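Local coordinates for protein putative methylase (Clostridium difficile, PDB 3LDU) that probably methylates guanine bases of ribosomal RNA, joining an RNA-binding THUMP domain to a Rossmann-like methyltransferase domain that here holds GTP, at residues E68-N80 / K107-K119. Numbering follows the deposited sequence.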
ATOM      1  N   GLU A  68     -23.616   0.758   5.898  1.00 26.53           N
ATOM      2  CA  GLU A  68     -23.713   1.605   4.720  1.00 23.71           C
ATOM      3  C   GLU A  68     -25.173   1.992   4.537  1.00 30.77           C
ATOM      4  O   GLU A  68     -26.064   1.148   4.631  1.00 32.38           O
ATOM      5  CB  GLU A  68     -23.162   0.893   3.478  1.00 28.38           C
ATOM      6  CG  GLU A  68     -23.365   1.665   2.186  1.00 37.38           C
ATOM      7  CD  GLU A  68     -22.633   1.041   1.007  1.00 53.24           C
ATOM      8  OE1 GLU A  68     -22.469   1.730  -0.024  1.00 60.64           O
ATOM      9  OE2 GLU A  68     -22.218  -0.134   1.114  1.00 48.89           O
ATOM     10  N   PHE A  69     -25.419   3.279   4.322  1.00 25.37           N
ATOM     11  CA  PHE A  69     -26.777   3.781   4.162  1.00 25.67           C
ATOM     12  C   PHE A  69     -26.739   5.124   3.461  1.00 27.41           C
ATOM     13  O   PHE A  69     -25.700   5.771   3.397  1.00 28.10           O
ATOM     14  CB  PHE A  69     -27.467   3.931   5.522  1.00 26.61           C
ATOM     15  CG  PHE A  69     -26.665   4.726   6.532  1.00 30.17           C
ATOM     16  CD1 PHE A  69     -26.647   6.114   6.492  1.00 26.08           C
ATOM     17  CD2 PHE A  69     -25.939   4.083   7.526  1.00 29.85           C
ATOM     18  CE1 PHE A  69     -25.906   6.850   7.425  1.00 24.63           C
ATOM     19  CE2 PHE A  69     -25.207   4.807   8.459  1.00 26.71           C
ATOM     20  CZ  PHE A  69     -25.190   6.191   8.409  1.00 24.09           C
ATOM     21  N   GLU A  70     -27.882   5.547   2.941  1.00 25.45           N
ATOM     22  CA  GLU A  70     -27.984   6.864   2.343  1.00 29.39           C
ATOM     23  C   GLU A  70     -28.240   7.907   3.428  1.00 33.48           C
ATOM     24  O   GLU A  70     -28.976   7.657   4.374  1.00 32.01           O
ATOM     25  CB  GLU A  70     -29.119   6.880   1.322  1.00 31.73           C
ATOM     26  CG  GLU A  70     -29.268   8.194   0.604  1.00 42.40           C
ATOM     27  CD  GLU A  70     -30.272   8.109  -0.510  1.00 50.85           C
ATOM     28  OE1 GLU A  70     -31.389   8.647  -0.339  1.00 57.53           O
ATOM     29  OE2 GLU A  70     -29.950   7.486  -1.542  1.00 48.81           O
ATOM     30  N   ALA A  71     -27.630   9.076   3.292  1.00 28.25           N
ATOM     31  CA  ALA A  71     -27.906  10.175   4.206  1.00 25.60           C
ATOM     32  C   ALA A  71     -27.806  11.491   3.447  1.00 32.30           C
ATOM     33  O   ALA A  71     -26.734  11.866   3.001  1.00 29.94           O
ATOM     34  CB  ALA A  71     -26.942  10.162   5.382  1.00 32.75           C
ATOM     35  N   LYS A  72     -28.928  12.183   3.291  1.00 29.51           N
ATOM     36  CA  LYS A  72     -28.936  13.446   2.558  1.00 30.77           C
ATOM     37  C   LYS A  72     -29.054  14.657   3.486  1.00 35.71           C
ATOM     38  O   LYS A  72     -28.981  15.803   3.043  1.00 36.77           O
ATOM     39  CB  LYS A  72     -30.065  13.452   1.526  1.00 31.57           C
ATOM     40  CG  LYS A  72     -29.845  12.473   0.376  1.00 37.19           C
ATOM     41  CD  LYS A  72     -31.007  12.511  -0.607  1.00 46.98           C
ATOM     42  CE  LYS A  72     -30.853  11.485  -1.728  1.00 56.63           C
ATOM     43  NZ  LYS A  72     -29.806  11.856  -2.726  1.00 61.33           N
ATOM     44  N   SER A  73     -29.244  14.401   4.774  1.00 31.36           N
ATOM     45  CA  SER A  73     -29.299  15.477   5.756  1.00 27.79           C
ATOM     46  C   SER A  73     -28.581  15.048   7.020  1.00 27.46           C
ATOM     47  O   SER A  73     -28.388  13.858   7.258  1.00 27.14           O
ATOM     48  CB  SER A  73     -30.754  15.799   6.090  1.00 31.44           C
ATOM     49  OG  SER A  73     -31.352  14.723   6.796  1.00 34.95           O
ATOM     50  N   PHE A  74     -28.203  16.010   7.851  1.00 28.34           N
ATOM     51  CA  PHE A  74     -27.564  15.657   9.107  1.00 27.08           C
ATOM     52  C   PHE A  74     -28.512  14.895  10.042  1.00 33.22           C
ATOM     53  O   PHE A  74     -28.090  13.994  10.760  1.00 28.98           O
ATOM     54  CB  PHE A  74     -26.919  16.880   9.758  1.00 27.10           C
ATOM     55  CG  PHE A  74     -25.704  17.386   9.003  1.00 28.70           C
ATOM     56  CD1 PHE A  74     -24.515  16.679   9.033  1.00 33.05           C
ATOM     57  CD2 PHE A  74     -25.773  18.540   8.240  1.00 35.07           C
ATOM     58  CE1 PHE A  74     -23.408  17.122   8.331  1.00 34.97           C
ATOM     59  CE2 PHE A  74     -24.667  18.994   7.535  1.00 35.64           C
ATOM     60  CZ  PHE A  74     -23.486  18.284   7.586  1.00 33.97           C
ATOM     61  N   ASP A  75     -29.802  15.222  10.006  1.00 31.49           N
ATOM     62  CA  ASP A  75     -30.781  14.447  10.769  1.00 32.85           C
ATOM     63  C   ASP A  75     -30.782  12.973  10.326  1.00 29.78           C
ATOM     64  O   ASP A  75     -30.794  12.062  11.155  1.00 31.04           O
ATOM     65  CB  ASP A  75     -32.182  15.057  10.640  1.00 32.68           C
ATOM     66  CG  ASP A  75     -32.292  16.421  11.308  1.00 43.47           C
ATOM     67  OD1 ASP A  75     -31.599  16.650  12.323  1.00 47.94           O
ATOM     68  OD2 ASP A  75     -33.078  17.265  10.825  1.00 47.53           O
ATOM     69  N   GLU A  76     -30.755  12.739   9.021  1.00 25.81           N
ATOM     70  CA  GLU A  76     -30.744  11.375   8.505  1.00 23.16           C
ATOM     71  C   GLU A  76     -29.438  10.653   8.878  1.00 26.89           C
ATOM     72  O   GLU A  76     -29.456   9.484   9.253  1.00 26.53           O
ATOM     73  CB  GLU A  76     -30.976  11.368   6.990  1.00 37.44           C
ATOM     74  CG  GLU A  76     -31.235   9.986   6.413  1.00 42.12           C
ATOM     75  CD  GLU A  76     -31.603  10.005   4.932  1.00 47.15           C
ATOM     76  OE1 GLU A  76     -32.118   8.971   4.444  1.00 45.80           O
ATOM     77  OE2 GLU A  76     -31.378  11.041   4.258  1.00 37.48           O
ATOM     78  N   LEU A  77     -28.311  11.355   8.760  1.00 26.41           N
ATOM     79  CA  LEU A  77     -27.012  10.807   9.175  1.00 26.20           C
ATOM     80  C   LEU A  77     -27.044  10.409  10.663  1.00 28.52           C
ATOM     81  O   LEU A  77     -26.623   9.313  11.037  1.00 23.44           O
ATOM     82  CB  LEU A  77     -25.893  11.828   8.919  1.00 23.83           C
ATOM     83  CG  LEU A  77     -24.498  11.493   9.472  1.00 24.26           C
ATOM     84  CD1 LEU A  77     -23.958  10.253   8.780  1.00 23.76           C
ATOM     85  CD2 LEU A  77     -23.519  12.653   9.279  1.00 23.24           C
ATOM     86  N   PHE A  78     -27.553  11.307  11.500  1.00 25.17           N
ATOM     87  CA  PHE A  78     -27.678  11.028  12.934  1.00 28.11           C
ATOM     88  C   PHE A  78     -28.578   9.824  13.228  1.00 28.28           C
ATOM     89  O   PHE A  78     -28.174   8.889  13.916  1.00 26.82           O
ATOM     90  CB  PHE A  78     -28.195  12.254  13.695  1.00 27.53           C
ATOM     91  CG  PHE A  78     -28.368  12.011  15.165  1.00 25.32           C
ATOM     92  CD1 PHE A  78     -27.271  11.991  16.006  1.00 29.45           C
ATOM     93  CD2 PHE A  78     -29.624  11.777  15.697  1.00 33.22           C
ATOM     94  CE1 PHE A  78     -27.421  11.755  17.363  1.00 26.85           C
ATOM     95  CE2 PHE A  78     -29.788  11.538  17.056  1.00 35.52           C
ATOM     96  CZ  PHE A  78     -28.685  11.533  17.893  1.00 31.83           C
ATOM     97  N   GLU A  79     -29.797   9.843  12.708  1.00 26.40           N
ATOM     98  CA  GLU A  79     -30.728   8.746  12.974  1.00 29.70           C
ATOM     99  C   GLU A  79     -30.184   7.390  12.520  1.00 26.44           C
ATOM    100  O   GLU A  79     -30.293   6.397  13.246  1.00 29.14           O
ATOM    101  CB  GLU A  79     -32.100   9.024  12.355  1.00 31.88           C
ATOM    102  CG  GLU A  79     -32.859  10.153  13.054  1.00 44.11           C
ATOM    103  CD  GLU A  79     -33.245   9.809  14.498  1.00 54.74           C
ATOM    104  OE1 GLU A  79     -33.559   8.627  14.766  1.00 60.46           O
ATOM    105  OE2 GLU A  79     -33.238  10.719  15.360  1.00 48.88           O
ATOM    106  N   ASN A  80     -29.587   7.340  11.333  1.00 23.85           N
ATOM    107  CA  ASN A  80     -29.060   6.073  10.835  1.00 24.18           C
ATOM    108  C   ASN A  80     -27.844   5.583  11.611  1.00 28.93           C
ATOM    109  O   ASN A  80     -27.654   4.382  11.788  1.00 29.09           O
ATOM    110  CB  ASN A  80     -28.751   6.161   9.332  1.00 27.61           C
ATOM    111  CG  ASN A  80     -30.008   6.317   8.495  1.00 41.22           C
ATOM    112  OD1 ASN A  80     -31.098   5.951   8.932  1.00 54.68           O
ATOM    113  ND2 ASN A  80     -29.868   6.871   7.301  1.00 37.61           N
ATOM    114  N   LYS A 107     -24.303  15.857  -0.558  1.00 22.89           N
ATOM    115  CA  LYS A 107     -24.911  17.001   0.110  1.00 27.34           C
ATOM    116  C   LYS A 107     -24.248  17.314   1.457  1.00 27.37           C
ATOM    117  O   LYS A 107     -24.082  18.479   1.809  1.00 25.72           O
ATOM    118  CB  LYS A 107     -26.413  16.761   0.277  1.00 26.14           C
ATOM    119  CG  LYS A 107     -27.153  16.599  -1.054  1.00 29.86           C
ATOM    120  CD  LYS A 107     -28.564  16.036  -0.877  1.00 34.81           C
ATOM    121  CE  LYS A 107     -29.629  17.126  -0.730  1.00 38.79           C
ATOM    122  NZ  LYS A 107     -29.556  17.877   0.551  1.00 42.99           N
ATOM    123  N   LEU A 108     -23.844  16.278   2.190  1.00 25.32           N
ATOM    124  CA  LEU A 108     -23.150  16.474   3.463  1.00 24.13           C
ATOM    125  C   LEU A 108     -21.646  16.645   3.238  1.00 25.53           C
ATOM    126  O   LEU A 108     -20.854  15.752   3.553  1.00 25.20           O
ATOM    127  CB  LEU A 108     -23.420  15.305   4.408  1.00 25.38           C
ATOM    128  CG  LEU A 108     -24.903  14.987   4.646  1.00 28.95           C
ATOM    129  CD1 LEU A 108     -25.026  13.797   5.584  1.00 29.63           C
ATOM    130  CD2 LEU A 108     -25.647  16.206   5.191  1.00 26.32           C
ATOM    131  N   TYR A 109     -21.264  17.799   2.688  1.00 26.13           N
ATOM    132  CA  TYR A 109     -19.882  18.023   2.268  1.00 23.98           C
ATOM    133  C   TYR A 109     -18.985  18.529   3.389  1.00 27.57           C
ATOM    134  O   TYR A 109     -17.760  18.464   3.286  1.00 27.33           O
ATOM    135  CB  TYR A 109     -19.841  19.013   1.104  1.00 23.50           C
ATOM    136  CG  TYR A 109     -20.475  20.342   1.422  1.00 21.79           C
ATOM    137  CD1 TYR A 109     -19.766  21.325   2.099  1.00 24.72           C
ATOM    138  CD2 TYR A 109     -21.781  20.611   1.062  1.00 24.57           C
ATOM    139  CE1 TYR A 109     -20.338  22.541   2.396  1.00 24.83           C
ATOM    140  CE2 TYR A 109     -22.368  21.828   1.360  1.00 27.89           C
ATOM    141  CZ  TYR A 109     -21.639  22.787   2.019  1.00 27.52           C
ATOM    142  OH  TYR A 109     -22.223  23.992   2.310  1.00 34.35           O
ATOM    143  N   SER A 110     -19.576  19.043   4.461  1.00 25.82           N
ATOM    144  CA  SER A 110     -18.757  19.554   5.554  1.00 27.94           C
ATOM    145  C   SER A 110     -18.286  18.428   6.472  1.00 28.01           C
ATOM    146  O   SER A 110     -19.015  18.015   7.382  1.00 27.02           O
ATOM    147  CB  SER A 110     -19.525  20.586   6.368  1.00 27.38           C
ATOM    148  OG  SER A 110     -18.677  21.088   7.383  1.00 29.76           O
ATOM    149  N   THR A 111     -17.071  17.938   6.246  1.00 24.14           N
ATOM    150  CA  THR A 111     -16.603  16.762   6.974  1.00 24.57           C
ATOM    151  C   THR A 111     -16.499  16.933   8.494  1.00 23.29           C
ATOM    152  O   THR A 111     -16.770  15.987   9.232  1.00 24.20           O
ATOM    153  CB  THR A 111     -15.297  16.173   6.386  1.00 26.60           C
ATOM    154  OG1 THR A 111     -14.242  17.143   6.433  1.00 26.47           O
ATOM    155  CG2 THR A 111     -15.523  15.751   4.931  1.00 25.12           C
ATOM    156  N   PRO A 112     -16.101  18.125   8.976  1.00 23.72           N
ATOM    157  CA  PRO A 112     -16.033  18.210  10.442  1.00 22.71           C
ATOM    158  C   PRO A 112     -17.414  18.083  11.083  1.00 27.99           C
ATOM    159  O   PRO A 112     -17.516  17.554  12.194  1.00 28.10           O
ATOM    160  CB  PRO A 112     -15.448  19.603  10.690  1.00 26.32           C
ATOM    161  CG  PRO A 112     -14.672  19.917   9.413  1.00 26.95           C
ATOM    162  CD  PRO A 112     -15.501  19.302   8.319  1.00 23.34           C
ATOM    163  N   ASP A 113     -18.456  18.553  10.400  1.00 25.10           N
ATOM    164  CA  ASP A 113     -19.820  18.407  10.909  1.00 25.53           C
ATOM    165  C   ASP A 113     -20.300  16.963  10.832  1.00 27.21           C
ATOM    166  O   ASP A 113     -21.025  16.485  11.727  1.00 23.50           O
ATOM    167  CB  ASP A 113     -20.780  19.346  10.184  1.00 26.62           C
ATOM    168  CG  ASP A 113     -20.490  20.800  10.491  1.00 39.47           C
ATOM    169  OD1 ASP A 113     -20.383  21.142  11.692  1.00 39.85           O
ATOM    170  OD2 ASP A 113     -20.343  21.594   9.538  1.00 40.00           O
ATOM    171  N   VAL A 114     -19.881  16.264   9.778  1.00 26.92           N
ATOM    172  CA  VAL A 114     -20.152  14.834   9.655  1.00 25.18           C
ATOM    173  C   VAL A 114     -19.540  14.109  10.859  1.00 26.20           C
ATOM    174  O   VAL A 114     -20.181  13.253  11.482  1.00 22.39           O
ATOM    175  CB  VAL A 114     -19.583  14.261   8.341  1.00 24.60           C
ATOM    176  CG1 VAL A 114     -19.518  12.735   8.378  1.00 21.72           C
ATOM    177  CG2 VAL A 114     -20.392  14.747   7.142  1.00 20.02           C
ATOM    178  N   GLN A 115     -18.305  14.467  11.192  1.00 21.61           N
ATOM    179  CA  GLN A 115     -17.600  13.848  12.311  1.00 20.93           C
ATOM    180  C   GLN A 115     -18.331  14.091  13.625  1.00 24.49           C
ATOM    181  O   GLN A 115     -18.485  13.166  14.421  1.00 23.54           O
ATOM    182  CB  GLN A 115     -16.166  14.369  12.438  1.00 25.26           C
ATOM    183  CG  GLN A 115     -15.217  13.935  11.317  1.00 23.75           C
ATOM    184  CD  GLN A 115     -13.862  14.622  11.474  1.00 33.79           C
ATOM    185  OE1 GLN A 115     -13.718  15.796  11.149  1.00 37.12           O
ATOM    186  NE2 GLN A 115     -12.881  13.904  12.020  1.00 31.11           N
ATOM    187  N   ALA A 116     -18.763  15.332  13.853  1.00 20.21           N
ATOM    188  CA  ALA A 116     -19.429  15.679  15.108  1.00 21.17           C
ATOM    189  C   ALA A 116     -20.753  14.945  15.248  1.00 21.25           C
ATOM    190  O   ALA A 116     -21.068  14.459  16.321  1.00 22.09           O
ATOM    191  CB  ALA A 116     -19.663  17.181  15.212  1.00 25.06           C
ATOM    192  N   ILE A 117     -21.530  14.891  14.169  1.00 24.93           N
ATOM    193  CA  ILE A 117     -22.842  14.252  14.209  1.00 24.76           C
ATOM    194  C   ILE A 117     -22.708  12.744  14.446  1.00 21.94           C
ATOM    195  O   ILE A 117     -23.461  12.160  15.231  1.00 22.44           O
ATOM    196  CB  ILE A 117     -23.662  14.538  12.927  1.00 26.20           C
ATOM    197  CG1 ILE A 117     -24.127  16.001  12.898  1.00 25.24           C
ATOM    198  CG2 ILE A 117     -24.863  13.590  12.820  1.00 24.88           C
ATOM    199  CD1 ILE A 117     -25.317  16.296  13.817  1.00 28.22           C
ATOM    200  N   VAL A 118     -21.744  12.118  13.778  1.00 21.24           N
ATOM    201  CA  VAL A 118     -21.498  10.699  13.996  1.00 22.69           C
ATOM    202  C   VAL A 118     -21.052  10.446  15.441  1.00 23.98           C
ATOM    203  O   VAL A 118     -21.518   9.502  16.079  1.00 23.17           O
ATOM    204  CB  VAL A 118     -20.477  10.119  12.961  1.00 19.83           C
ATOM    205  CG1 VAL A 118     -19.956   8.761  13.396  1.00 21.75           C
ATOM    206  CG2 VAL A 118     -21.135  10.011  11.588  1.00 21.02           C
ATOM    207  N   LYS A 119     -20.162  11.292  15.959  1.00 23.02           N
ATOM    208  CA  LYS A 119     -19.761  11.196  17.367  1.00 22.75           C
ATOM    209  C   LYS A 119     -20.991  11.226  18.278  1.00 24.28           C
ATOM    210  O   LYS A 119     -21.171  10.362  19.137  1.00 24.27           O
ATOM    211  CB  LYS A 119     -18.800  12.335  17.734  1.00 23.93           C
ATOM    212  CG  LYS A 119     -18.300  12.282  19.178  1.00 29.19           C
ATOM    213  CD  LYS A 119     -17.419  11.065  19.426  1.00 34.90           C
ATOM    214  CE  LYS A 119     -16.896  11.034  20.868  1.00 37.59           C
ATOM    215  NZ  LYS A 119     -15.826  10.006  21.094  1.00 34.94           N
TER
HETATM  216  O   HOH W   1     -24.778  13.411   1.647  1.00 27.73           O
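Helices 74-82 and 111-129 of the THUMP domain pack side by side through F74, L77 and I117, with L108 of the loop before the second helix completing the contact; their N-to-C directions are 37° apart and the axes of the short segments 9.0 Å from each other. L108, at the centre of an inverse gamma turn, sets its CD2 methyl over one face of the F74 ring, 3.6 Å from the centroid and only 6° off the normal, a well-centred CH-pi contact. With CG beside the backbone N (chi1 -70°), the F74 ring reaches across to the first two turns of helix 111-129, where I117 CG1 meets its CD1 obliquely and V114 CG2 touches its CE1. L77 starts out toward the other helix and crosses I117 at a slant: its CD2 lies 3.9 Å from I117 CG2 and its CD1 4.0 Å from V118 CG2. The same I117 methyl also abuts F78 CB at 3.7 Å.

Polar bonds tie the loops leading into the helices. K107 NZ donates to K72 O over 3.3 Å, its chain bent at chi3 and chi4, while a water bridges A71 O and L108 N. K72 NZ itself turns to a salt bridge with D152. Locally, S73 OG N-caps helix 74-82 by accepting from E76 N at 3.0 Å. Beneath, V114 and V118 rest on strand 145-150 and A71 on strand 153-159, an arrangement of paired helices against a sheet characteristic of the alpha/beta THUMP fold.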